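Local coordinates for protein cysteine hydrolase (Vibrio cholerae, PDB 6V98) that is a type VI secretion system effector that probably acts as a cysteine hydrolase related to clan CA peptidases in attacks on rival bacteria, at residues Y65-P68 with G74-R77; Y59-R64 with L105-E110; V156-D161 with A168-V173. All blocks are in the same frame, centred on the assembly; numbering follows the deposited sequence.

Contact 1: Y65-P68 with G74-R77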
loop_
_atom_site.group_PDB
_atom_site.type_symbol
_atom_site.label_atom_id
_atom_site.label_comp_id
_atom_site.label_asym_id
_atom_site.label_seq_id
_atom_site.Cartn_x
_atom_site.Cartn_y
_atom_site.Cartn_z
ATOM N N TYR A 65 4.702 3.164 13.937
ATOM C CA TYR A 65 3.706 4.110 14.415
ATOM C C TYR A 65 3.451 3.895 15.895
ATOM O O TYR A 65 3.524 2.772 16.402
ATOM C CB TYR A 65 2.402 3.966 13.628
ATOM C CG TYR A 65 2.624 4.117 12.149
ATOM C CD1 TYR A 65 2.861 5.367 11.592
ATOM C CD2 TYR A 65 2.603 3.012 11.302
ATOM C CE1 TYR A 65 3.073 5.515 10.241
ATOM C CE2 TYR A 65 2.824 3.153 9.944
ATOM C CZ TYR A 65 3.056 4.403 9.418
ATOM O OH TYR A 65 3.273 4.569 8.061
ATOM N N LYS A 66 3.149 4.994 16.584
ATOM C CA LYS A 66 2.966 4.967 18.028
ATOM C C LYS A 66 1.768 4.114 18.415
ATOM O O LYS A 66 0.752 4.095 17.721
ATOM C CB LYS A 66 2.766 6.395 18.540
ATOM C CG LYS A 66 4.027 7.101 18.955
ATOM C CD LYS A 66 3.769 7.883 20.234
ATOM C CE LYS A 66 4.293 9.295 20.152
ATOM N NZ LYS A 66 3.880 10.084 21.349
ATOM N N ASN A 67 1.879 3.417 19.545
ATOM C CA ASN A 67 0.757 2.662 20.102
ATOM C C ASN A 67 0.937 2.592 21.606
ATOM O O ASN A 67 1.740 1.793 22.110
ATOM C CB ASN A 67 0.633 1.257 19.516
ATOM C CG ASN A 67 -0.588 0.500 20.055
ATOM O OD1 ASN A 67 -1.272 0.961 20.978
ATOM N ND2 ASN A 67 -0.854 -0.672 19.483
ATOM N N PRO A 68 0.170 3.379 22.362
ATOM C CA PRO A 68 0.304 3.358 23.829
ATOM C C PRO A 68 -0.089 2.038 24.471
ATOM O O PRO A 68 0.304 1.791 25.618
ATOM C CB PRO A 68 -0.629 4.490 24.276
ATOM C CG PRO A 68 -1.662 4.548 23.189
ATOM C CD PRO A 68 -0.907 4.277 21.916
ATOM N N GLY A 74 5.954 -1.562 15.893
ATOM C CA GLY A 74 5.285 -1.839 14.633
ATOM C C GLY A 74 3.782 -1.946 14.786
ATOM O O GLY A 74 3.296 -2.706 15.630
ATOM N N ASN A 75 3.033 -1.167 14.004
ATOM C CA ASN A 75 1.578 -1.189 14.075
ATOM C C ASN A 75 1.005 -0.918 12.700
ATOM O O ASN A 75 1.595 -0.186 11.904
ATOM C CB ASN A 75 1.014 -0.144 15.041
ATOM C CG ASN A 75 1.358 -0.443 16.490
ATOM O OD1 ASN A 75 0.707 -1.264 17.142
ATOM N ND2 ASN A 75 2.410 0.206 16.992
ATOM N N VAL A 76 -0.156 -1.500 12.445
ATOM C CA VAL A 76 -0.930 -1.186 11.251
ATOM C C VAL A 76 -1.710 0.091 11.509
ATOM O O VAL A 76 -2.239 0.301 12.607
ATOM C CB VAL A 76 -1.890 -2.337 10.911
ATOM C CG1 VAL A 76 -2.748 -1.993 9.681
ATOM C CG2 VAL A 76 -1.118 -3.630 10.705
ATOM N N ARG A 77 -1.808 0.946 10.501
ATOM C CA ARG A 77 -2.708 2.077 10.629
ATOM C C ARG A 77 -3.476 2.264 9.335
ATOM O O ARG A 77 -3.043 1.859 8.248
ATOM C CB ARG A 77 -1.956 3.356 11.046
ATOM C CG ARG A 77 -1.407 4.200 9.957
ATOM C CD ARG A 77 -0.915 5.579 10.489
ATOM N NE ARG A 77 -0.189 6.273 9.433
ATOM C CZ ARG A 77 0.433 7.440 9.556
ATOM N NH1 ARG A 77 0.438 8.094 10.716
ATOM N NH2 ARG A 77 1.052 7.956 8.502
HETATM O O HOH W 1 6.340 0.965 16.379
#
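The loop of a beta hairpin with a long connection, which joins strand 57-63 to the edge strand 75-78 of the main antiparallel sheet, folds back here on its own return strand, and Tyr65 and Asn67 meet Asn75 and Arg77. It is a worked example of how a loop without regular structure can be fastened by side chains. The Tyr65 ring is framed on two sides. Over one face runs the extended side chain of Arg77, with CD in CH-pi contact 4.0 Å from the ring centroid of Tyr65. Beyond it the guanidinium spreads above the ring's margin, its CZ 3.3 Å from CE1 of Tyr65 and the two planes only 23° apart. The edge meets the backbone: Asn75 O lies in the ring plane, 3.4 Å from CD2 of Tyr65. The polar end of Arg77 is claimed by Glu61, to which NE forms a salt bridge, so the carboxylate probably steadies the group that covers the tyrosine.

Asn75 serves the loop with both ends of its amide. Its ND2 donates to the carbonyl O of Tyr65 over 2.9 Å, along a distinctly bent path. Its OD1 receives ND2 of Asn67 at 2.9 Å, nearly straight at 167°, although this donor stands above the carbonyl plane of Asn75 and misses the lone pairs. Asn67 brings that amide crosswise to Asn75, its CG turned away from the backbone N (chi1 -177°). Outside partners complete the network: Asn138 OD1 takes ND2 of Asn67, Lys142 NZ reaches OD1 of Asn75, and OD1 of Asn67 closes an Asx turn onto Lys69 N. One water ties the ends together, accepting from Gly74 N at 2.6 Å and donating weakly to Tyr65 O at 3.3 Å.

Contact 2: Y59-R64 with L105-E110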
loop_
_atom_site.group_PDB
_atom_site.type_symbol
_atom_site.label_atom_id
_atom_site.label_comp_id
_atom_site.label_asym_id
_atom_site.label_seq_id
_atom_site.Cartn_x
_atom_site.Cartn_y
_atom_site.Cartn_z
ATOM N N TYR A 59 -6.960 3.037 2.571
ATOM C CA TYR A 59 -5.504 3.033 2.585
ATOM C C TYR A 59 -5.028 2.484 3.921
ATOM O O TYR A 59 -5.502 2.917 4.976
ATOM C CB TYR A 59 -4.926 4.437 2.335
ATOM C CG TYR A 59 -3.418 4.468 2.430
ATOM C CD1 TYR A 59 -2.787 4.769 3.636
ATOM C CD2 TYR A 59 -2.623 4.161 1.331
ATOM C CE1 TYR A 59 -1.402 4.768 3.742
ATOM C CE2 TYR A 59 -1.239 4.145 1.430
ATOM C CZ TYR A 59 -0.639 4.450 2.631
ATOM O OH TYR A 59 0.729 4.461 2.739
ATOM N N TYR A 60 -4.114 1.510 3.867
ATOM C CA TYR A 60 -3.520 0.900 5.046
ATOM C C TYR A 60 -2.012 0.848 4.892
ATOM O O TYR A 60 -1.485 0.769 3.777
ATOM C CB TYR A 60 -4.042 -0.531 5.262
ATOM C CG TYR A 60 -5.414 -0.622 5.879
ATOM C CD1 TYR A 60 -6.572 -0.439 5.117
ATOM C CD2 TYR A 60 -5.553 -0.908 7.229
ATOM C CE1 TYR A 60 -7.840 -0.539 5.708
ATOM C CE2 TYR A 60 -6.798 -1.014 7.826
ATOM C CZ TYR A 60 -7.935 -0.832 7.075
ATOM O OH TYR A 60 -9.150 -0.942 7.718
ATOM N N GLU A 61 -1.315 0.863 6.026
ATOM C CA GLU A 61 0.128 0.686 6.007
ATOM C C GLU A 61 0.574 0.132 7.354
ATOM O O GLU A 61 -0.153 0.197 8.347
ATOM C CB GLU A 61 0.852 2.013 5.705
ATOM C CG GLU A 61 0.576 3.082 6.742
ATOM C CD GLU A 61 0.887 4.478 6.239
ATOM O OE1 GLU A 61 1.719 4.597 5.321
ATOM O OE2 GLU A 61 0.300 5.440 6.775
ATOM N N TYR A 62 1.797 -0.390 7.371
ATOM C CA TYR A 62 2.411 -0.954 8.565
ATOM C C TYR A 62 3.769 -0.306 8.762
ATOM O O TYR A 62 4.537 -0.166 7.808
ATOM C CB TYR A 62 2.563 -2.458 8.413
ATOM C CG TYR A 62 3.353 -3.116 9.520
ATOM C CD1 TYR A 62 2.793 -3.306 10.777
ATOM C CD2 TYR A 62 4.656 -3.556 9.304
ATOM C CE1 TYR A 62 3.517 -3.933 11.796
ATOM C CE2 TYR A 62 5.384 -4.167 10.317
ATOM C CZ TYR A 62 4.803 -4.346 11.555
ATOM O OH TYR A 62 5.503 -4.955 12.555
ATOM N N GLY A 63 4.073 0.097 9.985
ATOM C CA GLY A 63 5.319 0.805 10.184
ATOM C C GLY A 63 5.513 1.136 11.641
ATOM O O GLY A 63 4.775 0.667 12.508
ATOM N N ARG A 64 6.517 1.969 11.904
ATOM C CA ARG A 64 6.845 2.304 13.287
ATOM C C ARG A 64 5.978 3.481 13.734
ATOM O O ARG A 64 6.412 4.624 13.873
ATOM C CB ARG A 64 8.339 2.558 13.427
ATOM C CG ARG A 64 9.106 1.234 13.505
ATOM C CD ARG A 64 10.562 1.415 13.873
ATOM N NE ARG A 64 11.313 2.037 12.789
ATOM C CZ ARG A 64 12.640 2.118 12.756
ATOM N NH1 ARG A 64 13.364 1.614 13.750
ATOM N NH2 ARG A 64 13.243 2.703 11.731
ATOM N N LEU A 105 1.252 13.167 1.111
ATOM C CA LEU A 105 1.367 14.119 2.210
ATOM C C LEU A 105 1.275 13.418 3.555
ATOM O O LEU A 105 2.070 13.688 4.464
ATOM C CB LEU A 105 0.269 15.185 2.111
ATOM C CG LEU A 105 0.182 16.111 3.327
ATOM C CD1 LEU A 105 1.514 16.820 3.538
ATOM C CD2 LEU A 105 -0.951 17.141 3.173
ATOM N N ARG A 106 0.301 12.515 3.694
ATOM C CA ARG A 106 -0.080 12.011 5.008
ATOM C C ARG A 106 0.833 10.890 5.457
ATOM O O ARG A 106 1.087 10.749 6.656
ATOM C CB ARG A 106 -1.536 11.523 4.987
ATOM C CG ARG A 106 -2.548 12.671 4.997
ATOM C CD ARG A 106 -3.968 12.255 4.625
ATOM N NE ARG A 106 -4.781 13.457 4.341
ATOM C CZ ARG A 106 -6.014 13.428 3.842
ATOM N NH1 ARG A 106 -6.592 12.266 3.578
ATOM N NH2 ARG A 106 -6.672 14.562 3.601
ATOM N N SER A 107 1.335 10.102 4.509
ATOM C CA SER A 107 2.120 8.910 4.806
ATOM C C SER A 107 3.463 8.864 4.098
ATOM O O SER A 107 4.286 8.015 4.442
ATOM C CB SER A 107 1.326 7.646 4.430
ATOM O OG SER A 107 0.138 7.554 5.189
ATOM N N GLY A 108 3.711 9.727 3.120
ATOM C CA GLY A 108 4.856 9.529 2.259
ATOM C C GLY A 108 5.891 10.631 2.204
ATOM O O GLY A 108 6.665 10.680 1.241
ATOM N N GLN A 109 5.931 11.511 3.212
ATOM C CA GLN A 109 6.939 12.572 3.293
ATOM C C GLN A 109 6.918 13.469 2.053
ATOM O O GLN A 109 7.937 14.064 1.667
ATOM C CB GLN A 109 8.339 11.991 3.524
ATOM C CG GLN A 109 8.469 11.315 4.896
ATOM C CD GLN A 109 9.883 10.858 5.208
ATOM O OE1 GLN A 109 10.797 11.041 4.408
ATOM N NE2 GLN A 109 10.059 10.225 6.374
ATOM N N GLU A 110 5.748 13.565 1.426
ATOM C CA GLU A 110 5.536 14.442 0.282
ATOM C C GLU A 110 6.494 14.094 -0.847
ATOM O O GLU A 110 6.987 14.967 -1.560
ATOM C CB GLU A 110 5.660 15.920 0.678
ATOM C CG GLU A 110 4.590 16.377 1.660
ATOM C CD GLU A 110 4.847 17.775 2.178
ATOM O OE1 GLU A 110 5.629 17.922 3.129
ATOM O OE2 GLU A 110 4.297 18.724 1.598
#
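Glu61 OE2 is gripped by two groups: the hydroxyl OG of Ser107 donates to it over 2.6 Å, and NE of Arg77, from the neighbouring strand, forms a salt bridge with it. The serine comes in on the syn side, 23° out of the carboxylate plane. Its CB also lies against the other oxygen, 3.2 Å from OE1 of Glu61. That oxygen has its own partners. Tyr59 OH, two residues back on the same strand, donates to Glu61 OE1 over 2.8 Å from well above the carboxylate plane, and His44 NE2 bonds to it as well. The crowded first torsion of Glu61 (chi1 61°), followed by an extended chain, carries the carboxylate toward the serine. Tyr59 closes the group, its CE1 3.5 Å from Ser107 OG. Bonds to both oxygens restrain the buried carboxylate from turning. Alternation along strand 57-63 sends Tyr60 to the other face, against helix 123-134, while Tyr59 and Glu61 meet Ser107 of segment 105-110: an antiparallel sheet with helices on both faces.

Contact 3: V156-D161 with A168-V173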
loop_
_atom_site.group_PDB
_atom_site.type_symbol
_atom_site.label_atom_id
_atom_site.label_comp_id
_atom_site.label_asym_id
_atom_site.label_seq_id
_atom_site.Cartn_x
_atom_site.Cartn_y
_atom_site.Cartn_z
ATOM N N VAL A 156 2.446 -5.542 2.821
ATOM C CA VAL A 156 1.700 -5.446 1.566
ATOM C C VAL A 156 1.888 -6.707 0.727
ATOM O O VAL A 156 0.945 -7.190 0.078
ATOM C CB VAL A 156 2.138 -4.177 0.804
ATOM C CG1 VAL A 156 1.380 -4.047 -0.518
ATOM C CG2 VAL A 156 1.883 -2.936 1.654
ATOM N N ILE A 157 3.104 -7.261 0.717
ATOM C CA ILE A 157 3.329 -8.505 -0.017
ATOM C C ILE A 157 2.453 -9.600 0.553
ATOM O O ILE A 157 1.818 -10.362 -0.190
ATOM C CB ILE A 157 4.812 -8.914 0.032
ATOM C CG1 ILE A 157 5.690 -7.840 -0.615
ATOM C CG2 ILE A 157 4.995 -10.296 -0.651
ATOM C CD1 ILE A 157 7.155 -8.005 -0.308
ATOM N N ASP A 158 2.399 -9.691 1.887
ATOM C CA ASP A 158 1.587 -10.709 2.542
ATOM C C ASP A 158 0.112 -10.539 2.204
ATOM O O ASP A 158 -0.604 -11.530 2.010
ATOM C CB ASP A 158 1.804 -10.662 4.059
ATOM C CG ASP A 158 3.196 -11.162 4.481
ATOM O OD1 ASP A 158 3.949 -11.694 3.635
ATOM O OD2 ASP A 158 3.538 -11.006 5.664
ATOM N N LEU A 159 -0.361 -9.292 2.107
ATOM C CA LEU A 159 -1.744 -9.060 1.686
ATOM C C LEU A 159 -1.976 -9.573 0.272
ATOM O O LEU A 159 -2.967 -10.263 -0.004
ATOM C CB LEU A 159 -2.077 -7.565 1.755
ATOM C CG LEU A 159 -3.425 -7.135 1.163
ATOM C CD1 LEU A 159 -4.596 -7.733 1.910
ATOM C CD2 LEU A 159 -3.510 -5.618 1.154
ATOM N N ALA A 160 -1.088 -9.205 -0.652
ATOM C CA ALA A 160 -1.277 -9.602 -2.042
ATOM C C ALA A 160 -1.195 -11.111 -2.178
ATOM O O ALA A 160 -2.016 -11.725 -2.874
ATOM C CB ALA A 160 -0.241 -8.907 -2.928
ATOM N N ASP A 161 -0.243 -11.732 -1.473
ATOM C CA ASP A 161 -0.180 -13.194 -1.421
ATOM C C ASP A 161 -1.502 -13.774 -0.931
ATOM O O ASP A 161 -2.025 -14.740 -1.502
ATOM C CB ASP A 161 0.959 -13.645 -0.499
ATOM C CG ASP A 161 2.225 -14.051 -1.257
ATOM O OD1 ASP A 161 2.182 -15.031 -2.038
ATOM O OD2 ASP A 161 3.269 -13.393 -1.056
ATOM N N ALA A 168 5.508 -10.665 -6.554
ATOM C CA ALA A 168 6.889 -11.031 -6.836
ATOM C C ALA A 168 7.526 -11.706 -5.628
ATOM O O ALA A 168 7.189 -11.430 -4.470
ATOM C CB ALA A 168 7.705 -9.791 -7.243
ATOM N N TRP A 169 8.465 -12.606 -5.914
ATOM C CA TRP A 169 9.118 -13.375 -4.863
ATOM C C TRP A 169 9.689 -12.464 -3.780
ATOM O O TRP A 169 10.292 -11.430 -4.072
ATOM C CB TRP A 169 10.230 -14.225 -5.467
ATOM C CG TRP A 169 11.078 -14.897 -4.442
ATOM C CD1 TRP A 169 10.726 -15.952 -3.653
ATOM C CD2 TRP A 169 12.421 -14.557 -4.087
ATOM N NE1 TRP A 169 11.775 -16.302 -2.832
ATOM C CE2 TRP A 169 12.829 -15.464 -3.082
ATOM C CE3 TRP A 169 13.322 -13.582 -4.527
ATOM C CZ2 TRP A 169 14.092 -15.421 -2.514
ATOM C CZ3 TRP A 169 14.583 -13.546 -3.967
ATOM C CH2 TRP A 169 14.957 -14.462 -2.968
ATOM N N LYS A 170 9.495 -12.871 -2.521
ATOM C CA LYS A 170 9.932 -12.096 -1.363
ATOM C C LYS A 170 11.299 -12.578 -0.898
ATOM O O LYS A 170 11.403 -13.705 -0.382
ATOM C CB LYS A 170 8.914 -12.229 -0.231
ATOM C CG LYS A 170 9.056 -11.179 0.858
ATOM C CD LYS A 170 8.633 -11.666 2.239
ATOM C CE LYS A 170 7.540 -12.729 2.221
ATOM N NZ LYS A 170 6.885 -12.890 3.569
ATOM N N PRO A 171 12.354 -11.778 -1.021
ATOM C CA PRO A 171 13.677 -12.220 -0.569
ATOM C C PRO A 171 13.759 -12.216 0.947
ATOM O O PRO A 171 12.868 -11.683 1.624
ATOM C CB PRO A 171 14.634 -11.190 -1.192
ATOM C CG PRO A 171 13.800 -10.015 -1.543
ATOM C CD PRO A 171 12.369 -10.427 -1.620
ATOM N N PRO A 172 14.801 -12.822 1.521
ATOM C CA PRO A 172 14.941 -12.783 2.984
ATOM C C PRO A 172 15.120 -11.380 3.534
ATOM O O PRO A 172 14.812 -11.149 4.708
ATOM C CB PRO A 172 16.188 -13.648 3.241
ATOM C CG PRO A 172 16.282 -14.549 2.033
ATOM C CD PRO A 172 15.829 -13.673 0.894
ATOM N N VAL A 173 15.640 -10.449 2.736
ATOM C CA VAL A 173 15.806 -9.053 3.129
ATOM C C VAL A 173 15.002 -8.210 2.144
ATOM O O VAL A 173 15.366 -8.098 0.965
ATOM C CB VAL A 173 17.284 -8.630 3.154
ATOM C CG1 VAL A 173 17.410 -7.133 3.362
ATOM C CG2 VAL A 173 18.035 -9.366 4.253
#
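Helix segment 156-161 and the irregular segment 168-173 come closest at Ile157 and Lys170, whose CA atoms lie 7.6 Å apart, too far for their backbones to bond and near enough for side chains to span the gap. The first belongs to helix 154-162, which begins just after Cys152, dimethylarsenic-modified in this crystal; a helix following the cysteine is consistent with clan CA, where the nucleophile sits at a helix start. The example illustrates how one lysine can serve two neighbours, an aliphatic one with its stem and an acidic one with its tip. The stem comes first: Lys170 CG rests against CD1 of Ile157 at 3.9 Å, the two side chains running obliquely past each other. Ile157 is buried and also touches Pro167, Val174 and Tyr179, so CG of Lys170 adds to an apolar patch.

Farther out, Lys170 turns toward the next helix residue. Its chain is bent at the second and third torsions, the latter (chi3 -30°) far from staggered, and this kink lets the amine swing back to the helix. NZ of Lys170 then bonds to OD1 of Asp158 at 3.2 Å, the hydrogen-bonded form of a salt bridge, using the syn lone pair of that oxygen. Asp158 leans on Trp129 of helix 123-134. A second acid stays at a distance, Asp161 OD2 being 5.9 Å from NZ of Lys170, and would probably add a weaker, longer-range attraction.

A single, rather long ion pair in a partly exposed place, reached through an unfavourable torsion, implies a modest tether, with the charge attraction supplementing the apolar contact beneath it.

How the contacts relate
Contacts 1 and 2 share one sheet: strands 57-63 and 75-78 are neighbours in it, and the salt bridge from Arg77 to Glu61 physically joins the two sites. Their settings differ, however. Contact 2 is buried, its centre about 9 Å from that of the chain, and relies on concentrated polar bonding around one acid; contact 1 lies at the surface, its centre about 16 Å from that of the chain, and mixes amide bonds, a water and ring packing. Contact 3 is partly buried and stands apart, its nearest atoms about 9 Å from contact 1 and 5 Å from contact 2. It joins a helix to the loop after it, combining apolar cover with a single ion pair.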